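PDB 6DF3: interleukin-20 receptor subunit beta from Homo sapiens, which pairs with IL20RA or IL22RA1 to form cell-surface receptors for the cytokines IL-20 and IL-24, and with IL20RA also for IL-19. Local coordinates for residues His47-Ser52 with Asn76-Ala81; Met14-Met19 with His95-Gln100; Glu172-Val175 with Arg180-Ala183; Glu123-Gly126 with Glu130-Val133. The protein carries 1 engineered substitution. One frame throughout, in Å; residues are numbered along the deposited sequence.

Interaction 1: His47-Ser52 with Asn76-Ala81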
loop_
_atom_site.group_PDB
_atom_site.type_symbol
_atom_site.label_atom_id
_atom_site.label_comp_id
_atom_site.label_asym_id
_atom_site.label_seq_id
_atom_site.Cartn_x
_atom_site.Cartn_y
_atom_site.Cartn_z
ATOM N N HIS C 47 17.429 3.143 23.433
ATOM C CA HIS C 47 18.839 2.981 23.196
ATOM C C HIS C 47 19.154 2.600 21.772
ATOM O O HIS C 47 20.330 2.408 21.393
ATOM C CB HIS C 47 19.380 1.964 24.230
ATOM C CG HIS C 47 18.777 0.591 24.080
ATOM N ND1 HIS C 47 17.450 0.323 24.385
ATOM C CD2 HIS C 47 19.290 -0.560 23.575
ATOM C CE1 HIS C 47 17.190 -0.939 24.110
ATOM N NE2 HIS C 47 18.294 -1.509 23.645
ATOM N N ILE C 48 18.152 2.504 20.922
ATOM C CA ILE C 48 18.397 1.979 19.566
ATOM C C ILE C 48 18.163 3.104 18.558
ATOM O O ILE C 48 17.041 3.644 18.501
ATOM C CB ILE C 48 17.457 0.808 19.228
ATOM C CG1 ILE C 48 17.784 -0.394 20.106
ATOM C CG2 ILE C 48 17.526 0.480 17.729
ATOM C CD1 ILE C 48 16.873 -1.609 19.956
ATOM N N TRP C 49 19.193 3.367 17.748
ATOM C CA TRP C 49 19.145 4.279 16.642
ATOM C C TRP C 49 19.343 3.510 15.371
ATOM O O TRP C 49 20.131 2.516 15.279
ATOM C CB TRP C 49 20.241 5.351 16.841
ATOM C CG TRP C 49 19.980 6.245 18.066
ATOM C CD1 TRP C 49 20.227 5.928 19.361
ATOM C CD2 TRP C 49 19.388 7.554 18.080
ATOM N NE1 TRP C 49 19.797 6.956 20.181
ATOM C CE2 TRP C 49 19.286 7.956 19.427
ATOM C CE3 TRP C 49 18.934 8.426 17.080
ATOM C CZ2 TRP C 49 18.811 9.200 19.801
ATOM C CZ3 TRP C 49 18.391 9.660 17.456
ATOM C CH2 TRP C 49 18.346 10.038 18.806
ATOM N N ILE C 50 18.619 3.926 14.348
ATOM C CA ILE C 50 18.641 3.221 13.077
ATOM C C ILE C 50 19.404 4.033 12.016
ATOM O O ILE C 50 19.200 5.236 11.868
ATOM C CB ILE C 50 17.188 3.036 12.614
ATOM C CG1 ILE C 50 16.423 2.366 13.739
ATOM C CG2 ILE C 50 17.108 2.319 11.266
ATOM C CD1 ILE C 50 14.954 2.491 13.551
ATOM N N PRO C 51 20.242 3.358 11.221
ATOM C CA PRO C 51 20.923 4.079 10.151
ATOM C C PRO C 51 19.992 4.621 9.117
ATOM O O PRO C 51 19.074 3.934 8.700
ATOM C CB PRO C 51 21.816 2.988 9.482
ATOM C CG PRO C 51 22.041 1.994 10.570
ATOM C CD PRO C 51 20.817 2.011 11.438
ATOM N N SER C 52 20.269 5.839 8.690
ATOM C CA SER C 52 19.563 6.491 7.639
ATOM C C SER C 52 19.713 5.711 6.332
ATOM O O SER C 52 20.720 5.069 6.093
ATOM C CB SER C 52 20.193 7.867 7.451
ATOM O OG SER C 52 19.436 8.593 6.490
ATOM N N ASN C 76 13.232 11.523 16.317
ATOM C CA ASN C 76 14.514 12.009 16.678
ATOM C C ASN C 76 15.476 11.704 15.581
ATOM O O ASN C 76 15.418 10.651 14.972
ATOM C CB ASN C 76 15.014 11.317 17.961
ATOM C CG ASN C 76 14.066 11.492 19.127
ATOM O OD1 ASN C 76 13.343 12.469 19.200
ATOM N ND2 ASN C 76 14.034 10.500 20.012
ATOM N N LEU C 77 16.411 12.610 15.398
ATOM C CA LEU C 77 17.461 12.499 14.400
ATOM C C LEU C 77 18.775 12.947 15.069
ATOM O O LEU C 77 18.771 13.812 15.928
ATOM C CB LEU C 77 17.101 13.401 13.255
ATOM C CG LEU C 77 15.952 12.903 12.367
ATOM C CD1 LEU C 77 15.392 14.088 11.606
ATOM C CD2 LEU C 77 16.533 11.886 11.413
ATOM N N ARG C 78 19.874 12.271 14.752
ATOM C CA ARG C 78 21.173 12.685 15.198
ATOM C C ARG C 78 22.220 12.532 14.116
ATOM O O ARG C 78 22.121 11.680 13.248
ATOM C CB ARG C 78 21.585 11.895 16.415
ATOM C CG ARG C 78 21.751 10.420 16.191
ATOM C CD ARG C 78 22.225 9.733 17.481
ATOM N NE ARG C 78 22.660 8.381 17.220
ATOM C CZ ARG C 78 23.059 7.541 18.167
ATOM N NH1 ARG C 78 23.130 7.911 19.427
ATOM N NH2 ARG C 78 23.404 6.323 17.840
ATOM N N VAL C 79 23.251 13.323 14.198
ATOM C CA VAL C 79 24.261 13.334 13.145
ATOM C C VAL C 79 25.656 13.444 13.725
ATOM O O VAL C 79 25.853 14.049 14.768
ATOM C CB VAL C 79 24.017 14.481 12.176
ATOM C CG1 VAL C 79 24.158 15.817 12.892
ATOM C CG2 VAL C 79 24.973 14.416 10.973
ATOM N N ARG C 80 26.634 12.838 13.077
ATOM C CA ARG C 80 28.008 13.025 13.535
ATOM C C ARG C 80 28.939 13.140 12.357
ATOM O O ARG C 80 28.577 12.814 11.231
ATOM C CB ARG C 80 28.435 11.877 14.446
ATOM C CG ARG C 80 28.756 10.554 13.743
ATOM C CD ARG C 80 29.242 9.472 14.703
ATOM N NE ARG C 80 29.201 8.180 14.021
ATOM C CZ ARG C 80 29.454 7.001 14.591
ATOM N NH1 ARG C 80 29.820 6.912 15.862
ATOM N NH2 ARG C 80 29.344 5.894 13.858
ATOM N N ALA C 81 30.149 13.599 12.635
ATOM C CA ALA C 81 31.129 13.803 11.615
ATOM C C ALA C 81 32.248 12.804 11.796
ATOM O O ALA C 81 32.556 12.439 12.917
ATOM C CB ALA C 81 31.658 15.212 11.706
#

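Interaction 2: Met14-Met19 with His95-Gln100. Engineered in segment 95-100: Gln100 (natural residue Asn).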
loop_
_atom_site.group_PDB
_atom_site.type_symbol
_atom_site.label_atom_id
_atom_site.label_comp_id
_atom_site.label_asym_id
_atom_site.label_seq_id
_atom_site.Cartn_x
_atom_site.Cartn_y
_atom_site.Cartn_z
ATOM N N MET C 14 6.247 17.235 1.755
ATOM C CA MET C 14 6.660 15.845 2.161
ATOM C C MET C 14 8.034 15.402 1.789
ATOM O O MET C 14 8.337 14.235 1.925
ATOM C CB MET C 14 5.626 14.800 1.718
ATOM C CG MET C 14 4.277 15.057 2.329
ATOM S SD MET C 14 4.133 14.759 4.163
ATOM C CE MET C 14 4.023 12.958 4.151
ATOM N N LYS C 15 8.916 16.317 1.388
ATOM C CA LYS C 15 10.359 16.027 1.296
ATOM C C LYS C 15 11.093 16.573 2.537
ATOM O O LYS C 15 11.074 17.801 2.778
ATOM C CB LYS C 15 10.934 16.697 0.056
ATOM C CG LYS C 15 12.366 16.288 -0.164
ATOM C CD LYS C 15 12.998 17.063 -1.313
ATOM C CE LYS C 15 14.423 16.574 -1.530
ATOM N NZ LYS C 15 15.265 17.611 -2.180
ATOM N N HIS C 16 11.735 15.713 3.328
ATOM C CA HIS C 16 12.373 16.170 4.558
ATOM C C HIS C 16 13.882 16.162 4.490
ATOM O O HIS C 16 14.515 15.098 4.398
ATOM C CB HIS C 16 11.906 15.365 5.757
ATOM C CG HIS C 16 10.528 14.843 5.629
ATOM N ND1 HIS C 16 9.431 15.669 5.478
ATOM C CD2 HIS C 16 10.047 13.557 5.668
ATOM C CE1 HIS C 16 8.343 14.909 5.323
ATOM N NE2 HIS C 16 8.688 13.620 5.445
ATOM N N LEU C 17 14.449 17.365 4.625
ATOM C CA LEU C 17 15.887 17.608 4.578
ATOM C C LEU C 17 16.445 17.908 5.966
ATOM O O LEU C 17 16.079 18.894 6.543
ATOM C CB LEU C 17 16.163 18.829 3.676
ATOM C CG LEU C 17 16.848 18.730 2.335
ATOM C CD1 LEU C 17 17.291 20.128 1.795
ATOM C CD2 LEU C 17 18.055 17.816 2.418
ATOM N N LEU C 18 17.319 17.070 6.501
ATOM C CA LEU C 18 18.043 17.396 7.731
ATOM C C LEU C 18 19.264 18.203 7.334
ATOM O O LEU C 18 19.814 17.933 6.258
ATOM C CB LEU C 18 18.449 16.133 8.481
ATOM C CG LEU C 18 19.285 16.312 9.764
ATOM C CD1 LEU C 18 18.411 16.988 10.789
ATOM C CD2 LEU C 18 19.788 14.975 10.261
ATOM N N MET C 19 19.651 19.213 8.141
ATOM C CA MET C 19 20.704 20.253 7.770
ATOM C C MET C 19 21.428 20.627 9.011
ATOM O O MET C 19 20.855 20.555 10.079
ATOM C CB MET C 19 20.173 21.570 7.181
ATOM C CG MET C 19 19.352 21.371 5.903
ATOM S SD MET C 19 18.442 22.810 5.228
ATOM C CE MET C 19 17.983 23.672 6.737
ATOM N N HIS C 95 14.332 19.700 18.681
ATOM C CA HIS C 95 12.920 19.375 18.648
ATOM C C HIS C 95 12.629 18.293 17.643
ATOM O O HIS C 95 12.895 18.439 16.458
ATOM C CB HIS C 95 12.103 20.635 18.345
ATOM C CG HIS C 95 12.282 21.689 19.408
ATOM N ND1 HIS C 95 12.965 22.875 19.189
ATOM C CD2 HIS C 95 11.958 21.678 20.730
ATOM C CE1 HIS C 95 12.998 23.573 20.310
ATOM N NE2 HIS C 95 12.392 22.873 21.259
ATOM N N PRO C 96 12.108 17.172 18.119
ATOM C CA PRO C 96 11.764 16.036 17.307
ATOM C C PRO C 96 10.901 16.442 16.099
ATOM O O PRO C 96 10.086 17.318 16.198
ATOM C CB PRO C 96 10.902 15.220 18.280
ATOM C CG PRO C 96 11.516 15.482 19.601
ATOM C CD PRO C 96 11.753 16.947 19.537
ATOM N N PHE C 97 11.137 15.862 14.953
ATOM C CA PHE C 97 10.403 16.212 13.733
ATOM C C PHE C 97 9.190 15.250 13.451
ATOM O O PHE C 97 9.336 14.001 13.440
ATOM C CB PHE C 97 11.340 16.080 12.529
ATOM C CG PHE C 97 10.664 16.414 11.234
ATOM C CD1 PHE C 97 10.310 17.745 10.969
ATOM C CD2 PHE C 97 10.308 15.397 10.331
ATOM C CE1 PHE C 97 9.632 18.053 9.808
ATOM C CE2 PHE C 97 9.659 15.700 9.153
ATOM C CZ PHE C 97 9.295 17.020 8.892
ATOM N N ASN C 98 8.051 15.848 13.128
ATOM C CA ASN C 98 6.843 15.220 12.770
ATOM C C ASN C 98 6.445 15.722 11.374
ATOM O O ASN C 98 6.135 16.925 11.183
ATOM C CB ASN C 98 5.737 15.551 13.789
ATOM C CG ASN C 98 4.465 14.663 13.593
ATOM O OD1 ASN C 98 4.083 14.324 12.458
ATOM N ND2 ASN C 98 3.825 14.287 14.691
ATOM N N ARG C 99 6.294 14.794 10.417
ATOM C CA ARG C 99 5.908 15.194 9.077
ATOM C C ARG C 99 4.529 15.882 8.989
ATOM O O ARG C 99 4.249 16.426 7.980
ATOM C CB ARG C 99 6.002 14.049 8.091
ATOM C CG ARG C 99 4.916 12.976 8.271
ATOM C CD ARG C 99 5.276 11.713 7.484
ATOM N NE ARG C 99 4.196 10.740 7.590
ATOM C CZ ARG C 99 4.123 9.619 6.908
ATOM N NH1 ARG C 99 5.013 9.334 5.973
ATOM N NH2 ARG C 99 3.116 8.797 7.156
ATOM N N GLN C 100 3.671 15.779 9.999
ATOM C CA GLN C 100 2.432 16.564 10.106
ATOM C C GLN C 100 2.731 18.086 9.894
ATOM O O GLN C 100 1.928 18.814 9.453
ATOM C CB GLN C 100 1.835 16.292 11.497
ATOM C CG GLN C 100 0.533 17.000 11.910
ATOM C CD GLN C 100 -0.692 16.279 11.356
ATOM O OE1 GLN C 100 -0.811 15.046 11.464
ATOM N NE2 GLN C 100 -1.611 17.035 10.753
HETATM O O HOH W 1 7.430 11.112 4.922
#

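Interaction 3: Glu172-Val175 with Arg180-Ala183. Unlike the reference sequence in segment 172-175: Glu172 (reference Gln).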
loop_
_atom_site.group_PDB
_atom_site.type_symbol
_atom_site.label_atom_id
_atom_site.label_comp_id
_atom_site.label_asym_id
_atom_site.label_seq_id
_atom_site.Cartn_x
_atom_site.Cartn_y
_atom_site.Cartn_z
ATOM N N GLU C 172 -5.534 22.923 -5.440
ATOM C CA GLU C 172 -5.169 22.760 -4.053
ATOM C C GLU C 172 -4.610 21.334 -3.957
ATOM O O GLU C 172 -4.914 20.493 -4.803
ATOM C CB GLU C 172 -6.505 22.827 -3.318
ATOM C CG GLU C 172 -6.504 23.048 -1.838
ATOM C CD GLU C 172 -7.859 22.734 -1.185
ATOM O OE1 GLU C 172 -8.079 23.204 -0.044
ATOM O OE2 GLU C 172 -8.708 22.020 -1.765
ATOM N N THR C 173 -3.898 21.037 -2.882
ATOM C CA THR C 173 -3.210 19.790 -2.735
ATOM C C THR C 173 -3.826 19.156 -1.438
ATOM O O THR C 173 -4.343 19.896 -0.582
ATOM C CB THR C 173 -1.733 20.188 -2.638
ATOM O OG1 THR C 173 -0.931 19.617 -3.685
ATOM C CG2 THR C 173 -1.233 19.947 -1.296
ATOM N N PHE C 174 -3.824 17.817 -1.328
ATOM C CA PHE C 174 -4.317 17.064 -0.129
ATOM C C PHE C 174 -3.418 15.863 0.133
ATOM O O PHE C 174 -3.091 15.170 -0.803
ATOM C CB PHE C 174 -5.746 16.519 -0.279
ATOM C CG PHE C 174 -6.198 15.680 0.897
ATOM C CD1 PHE C 174 -6.458 16.261 2.143
ATOM C CD2 PHE C 174 -6.337 14.298 0.778
ATOM C CE1 PHE C 174 -6.863 15.490 3.250
ATOM C CE2 PHE C 174 -6.749 13.512 1.872
ATOM C CZ PHE C 174 -7.015 14.099 3.116
ATOM N N VAL C 175 -3.066 15.649 1.411
ATOM C CA VAL C 175 -2.046 14.695 1.870
ATOM C C VAL C 175 -2.697 13.800 2.956
ATOM O O VAL C 175 -2.797 14.189 4.167
ATOM C CB VAL C 175 -0.773 15.453 2.415
ATOM C CG1 VAL C 175 0.261 14.484 3.008
ATOM C CG2 VAL C 175 -0.077 16.240 1.304
ATOM N N ARG C 180 -4.129 17.049 5.814
ATOM C CA ARG C 180 -3.970 18.477 5.538
ATOM C C ARG C 180 -4.079 18.730 4.050
ATOM O O ARG C 180 -3.679 17.889 3.264
ATOM C CB ARG C 180 -2.645 19.023 6.094
ATOM C CG ARG C 180 -2.640 19.129 7.621
ATOM C CD ARG C 180 -1.298 19.674 8.151
ATOM N NE ARG C 180 -0.897 20.850 7.370
ATOM C CZ ARG C 180 0.330 21.184 6.954
ATOM N NH1 ARG C 180 1.409 20.443 7.207
ATOM N NH2 ARG C 180 0.460 22.290 6.242
ATOM N N TYR C 181 -4.691 19.883 3.728
ATOM C CA TYR C 181 -4.729 20.490 2.388
ATOM C C TYR C 181 -3.841 21.740 2.411
ATOM O O TYR C 181 -3.739 22.407 3.479
ATOM C CB TYR C 181 -6.161 20.973 2.024
ATOM C CG TYR C 181 -7.257 19.913 2.117
ATOM C CD1 TYR C 181 -7.806 19.544 3.375
ATOM C CD2 TYR C 181 -7.729 19.262 0.962
ATOM C CE1 TYR C 181 -8.779 18.542 3.488
ATOM C CE2 TYR C 181 -8.728 18.264 1.048
ATOM C CZ TYR C 181 -9.256 17.914 2.313
ATOM O OH TYR C 181 -10.211 16.925 2.427
ATOM N N SER C 182 -3.235 22.036 1.251
ATOM C CA SER C 182 -2.633 23.348 0.959
ATOM C C SER C 182 -3.670 24.478 0.705
ATOM O O SER C 182 -4.867 24.245 0.537
ATOM C CB SER C 182 -1.703 23.292 -0.266
ATOM O OG SER C 182 -2.390 23.368 -1.508
ATOM N N ALA C 183 -3.166 25.706 0.663
ATOM C CA ALA C 183 -3.914 26.867 0.168
ATOM C C ALA C 183 -4.211 26.619 -1.306
ATOM O O ALA C 183 -3.499 25.848 -1.953
ATOM C CB ALA C 183 -3.077 28.158 0.317
#

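Interaction 4: Glu123-Gly126 with Glu130-Val133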
loop_
_atom_site.group_PDB
_atom_site.type_symbol
_atom_site.label_atom_id
_atom_site.label_comp_id
_atom_site.label_asym_id
_atom_site.label_seq_id
_atom_site.Cartn_x
_atom_site.Cartn_y
_atom_site.Cartn_z
ATOM N N GLU C 123 1.520 20.113 -11.238
ATOM C CA GLU C 123 2.910 19.846 -10.991
ATOM C C GLU C 123 2.964 18.501 -10.256
ATOM O O GLU C 123 2.157 18.245 -9.359
ATOM C CB GLU C 123 3.453 20.974 -10.125
ATOM C CG GLU C 123 4.971 21.011 -9.991
ATOM C CD GLU C 123 5.440 22.054 -8.984
ATOM O OE1 GLU C 123 4.947 22.016 -7.812
ATOM O OE2 GLU C 123 6.272 22.914 -9.394
ATOM N N ASP C 124 3.884 17.646 -10.653
ATOM C CA ASP C 124 4.045 16.305 -10.025
ATOM C C ASP C 124 4.621 16.316 -8.612
ATOM O O ASP C 124 5.791 16.088 -8.445
ATOM C CB ASP C 124 4.952 15.472 -10.914
ATOM C CG ASP C 124 4.977 13.987 -10.530
ATOM O OD1 ASP C 124 4.797 13.606 -9.331
ATOM O OD2 ASP C 124 5.240 13.183 -11.455
ATOM N N LEU C 125 3.800 16.506 -7.587
ATOM C CA LEU C 125 4.280 16.401 -6.217
ATOM C C LEU C 125 4.433 14.962 -5.601
ATOM O O LEU C 125 4.818 14.810 -4.416
ATOM C CB LEU C 125 3.410 17.270 -5.313
ATOM C CG LEU C 125 3.424 18.754 -5.714
ATOM C CD1 LEU C 125 2.295 19.478 -5.011
ATOM C CD2 LEU C 125 4.761 19.404 -5.322
ATOM N N GLY C 126 4.202 13.908 -6.349
ATOM C CA GLY C 126 4.350 12.565 -5.724
ATOM C C GLY C 126 3.102 11.842 -5.109
ATOM O O GLY C 126 2.028 12.497 -4.792
ATOM N N GLU C 130 -2.892 14.045 -3.361
ATOM C CA GLU C 130 -4.075 14.179 -4.232
ATOM C C GLU C 130 -4.416 15.694 -4.453
ATOM O O GLU C 130 -4.191 16.562 -3.540
ATOM C CB GLU C 130 -5.280 13.448 -3.621
ATOM C CG GLU C 130 -5.191 11.923 -3.643
ATOM C CD GLU C 130 -6.262 11.255 -2.760
ATOM O OE1 GLU C 130 -7.450 11.307 -3.168
ATOM O OE2 GLU C 130 -5.922 10.716 -1.650
ATOM N N PHE C 131 -4.939 15.983 -5.658
ATOM C CA PHE C 131 -5.265 17.364 -6.116
ATOM C C PHE C 131 -6.775 17.559 -6.202
ATOM O O PHE C 131 -7.497 16.738 -6.806
ATOM C CB PHE C 131 -4.659 17.709 -7.487
ATOM C CG PHE C 131 -3.164 17.663 -7.517
ATOM C CD1 PHE C 131 -2.495 16.460 -7.738
ATOM C CD2 PHE C 131 -2.393 18.829 -7.287
ATOM C CE1 PHE C 131 -1.098 16.409 -7.764
ATOM C CE2 PHE C 131 -0.991 18.794 -7.324
ATOM C CZ PHE C 131 -0.343 17.583 -7.547
ATOM N N LEU C 132 -7.213 18.633 -5.555
ATOM C CA LEU C 132 -8.536 19.206 -5.692
ATOM C C LEU C 132 -8.485 20.357 -6.667
ATOM O O LEU C 132 -7.674 21.253 -6.545
ATOM C CB LEU C 132 -8.962 19.781 -4.367
ATOM C CG LEU C 132 -10.403 19.587 -3.994
ATOM C CD1 LEU C 132 -10.392 18.584 -2.853
ATOM C CD2 LEU C 132 -11.090 20.917 -3.616
ATOM N N VAL C 133 -9.371 20.352 -7.636
ATOM C CA VAL C 133 -9.435 21.425 -8.627
ATOM C C VAL C 133 -10.848 21.957 -8.594
ATOM O O VAL C 133 -11.793 21.202 -8.760
ATOM C CB VAL C 133 -9.040 20.950 -10.042
ATOM C CG1 VAL C 133 -8.997 22.116 -11.021
ATOM C CG2 VAL C 133 -7.671 20.282 -9.994
#

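Interaction 1: His47-Ser52 with Asn76-Ala81
Trp49 and Arg78 carry this contact through a flat cation-pi stack. The guanidinium of Arg78 lies on one face of the indole with the planes 8° apart, and Arg78 CZ sits 3.5 Å from the centroid of the Trp49 five-membered ring. Arg78 CZ rests above Trp49 CG at 3.3 Å, while Arg78 NH1 reaches over CD1 and NE1 of the indole. A wide, electron-rich indole suits a delocalised cation of this shape.

Arg78 CD adds a CH-pi contact, 3.6 Å from the centroid of the Trp49 six-membered ring. Arg78 leaves its backbone with CG between N and the carbonyl carbon (chi1 64°) and runs extended to NE, which lays methylenes and guanidinium along both rings. Asn76 CB packs on Trp49 CH2 at 3.7 Å, its amide turned instead to Ser42 and Gln37.

Glu35 forms a salt bridge with Arg78 NH2, and Trp90 is a second cation-pi partner, making Arg78 part of a Trp-Arg stack on the four-stranded sheet of the first fibronectin type III domain. His47, Ile48, Ile50 and Pro51 also meet another protein chain of the assembly. Trp49, just before edge strand 50-51, reaches across strand 31-37 to strand 74-83, flanked by 86-98.

Interaction 2: Met14-Met19 with His95-Gln100
His16 meets two residues of the 95-100 segment at once. Phe97 CE2 lies over one face of the imidazole, 3.7 Å from His16 CG, and the two ring planes are inclined at 54°. Phe97 sends its ring in toward the histidine because chi1, at 180°, swings CG away from the backbone N. Arg99 CB packs obliquely against the same imidazole, 3.7 Å from His16 CE1. The Met14 chain bends at chi2 and chi3 and brings its methyl CE to 3.8 Å from Arg99 CD, a flexible apolar end against the arginine's aliphatic stem.

Strand 15-19 and the end of strand 86-98 belong to different sheets of the first fibronectin type III domain; His16 and Phe97 meet between the sheets, while Met14 and Arg99 lie just beyond the strand ends.

A water lies in the plane of both polar groups, 2.9 Å from His16 NE2 and accepting from Arg99 NH1 at 3.2 Å. Replacing His16 with an alanine would probably leave this water without one of its anchors and open a gap beside the Phe97 ring. Farther out, Ser11 OG holds His16 ND1, which fixes the turn of the imidazole, and Thr72 OG1 takes the N-H of Arg99 NE. The backbone after Phe97 forms an Asx turn, in which Asn98 OD1 accepts from the N of the engineered Gln100 at 2.9 Å.

Interaction 3: Glu172-Val175 with Arg180-Ala183
Arg180 pairs with Val175 through the backbone: Val175 N donates to Arg180 O at 3.0 Å, almost straight on to the carbonyl. The Arg180 side chain leaves on the Val175 face of the sheet, and its NH1 reaches the carbonyls of Gln100 and Thr102.

Tyr181 is the non-hydrogen-bonded partner of Phe174, and both rings rise from the opposite face. Phe174 CD1 sits over the centre of the phenol ring, 3.2 Å from Tyr181 CE2; the ring planes are inclined by 38°, so one side of Phe174 dips onto the tyrosine. The CA atoms of this pair are just 4.3 Å apart, which brings the rings together; aromatic residues suit it, one offering a flat face to the other. Near the root of Tyr181, the extended Glu172 chain brings OE1 to 3.6 Å from Tyr181 CB.

Ser182 grips Thr173 twice. Its N donates to Thr173 O at 3.0 Å, from well above the carbonyl plane, and its OG accepts from Thr173 N at 3.1 Å. With OG between the backbone N and the carbonyl carbon (chi1 81°), the hydroxyl replaces a backbone acceptor and donates its own hydrogen to a bond with Ala183 O, a dual role that suits serine. Ser182 CB also packs on Thr173 CG2.

This is a beta hairpin joining the last two strands, 167-175 and 180-189, of the second fibronectin type III domain.

Interaction 4: Glu123-Gly126 with Glu130-Val133
Between strands 117-122 and 130-137 of the second fibronectin type III domain the chain crosses from one sheet to the other, and Phe131, near the start of the later strand, packs back against this connecting loop. The ring points its far end at the loop: Phe131 CZ lies 3.2 Å from Glu123 O, approached obliquely to the ring. This is a close approach of a ring carbon, with its weakly positive hydrogen, to a carbonyl oxygen rather than a conventional hydrogen bond.

Leu125 supplies the apolar part. Leu125 CD1 lies 4.1 Å from both Phe131 CE2 and Phe131 CZ, and the two side chains cross at about a right angle. Phe131 has CG anti to its carbonyl carbon (chi1 -61°), a setting that carries the ring off the strand and in toward the loop. A large flat side chain suits this place, since Thr173, Leu122 and Pro107 also pack against it. A serine in place of Phe131 would probably open a gap beneath the loop and deprive Leu125 of an apolar partner.

The loop is shaped by its own bonds. An inverse gamma turn is centred on Asp124, closed by a weak bond of 3.0 Å from Leu125 N to Glu123 O, the same oxygen that faces the ring. At the backbone angles of Gly126 a beta carbon would press on the carbonyl oxygen of Leu125, so glycine suits the place. An Asx turn completes the bend: Gly126 N donates to Asp124 OD1 at 3.1 Å, meeting that oxygen nearly end-on to its C-O bond.

Interactions 1 and 2 belong to the first fibronectin type III domain, interactions 3 and 4 to the second. Along the chain, interaction 1 nests inside the loop closed by interaction 2, and interaction 4 then closes before interaction 3 opens. Interactions 1 and 2, with centres 14 Å apart, share the sheet in which strands 74-83 and 86-98 are neighbours. Interactions 3 and 4, 9 Å apart between centres, are joined by strands 167-175 and 130-137. Interactions 2 and 3 meet across the domain boundary, where Gln100 O and Arg180 NH1 make a probable hydrogen bond and Met14 packs on Val175, contacts that bridge the two domains and probably help set how they are placed against each other.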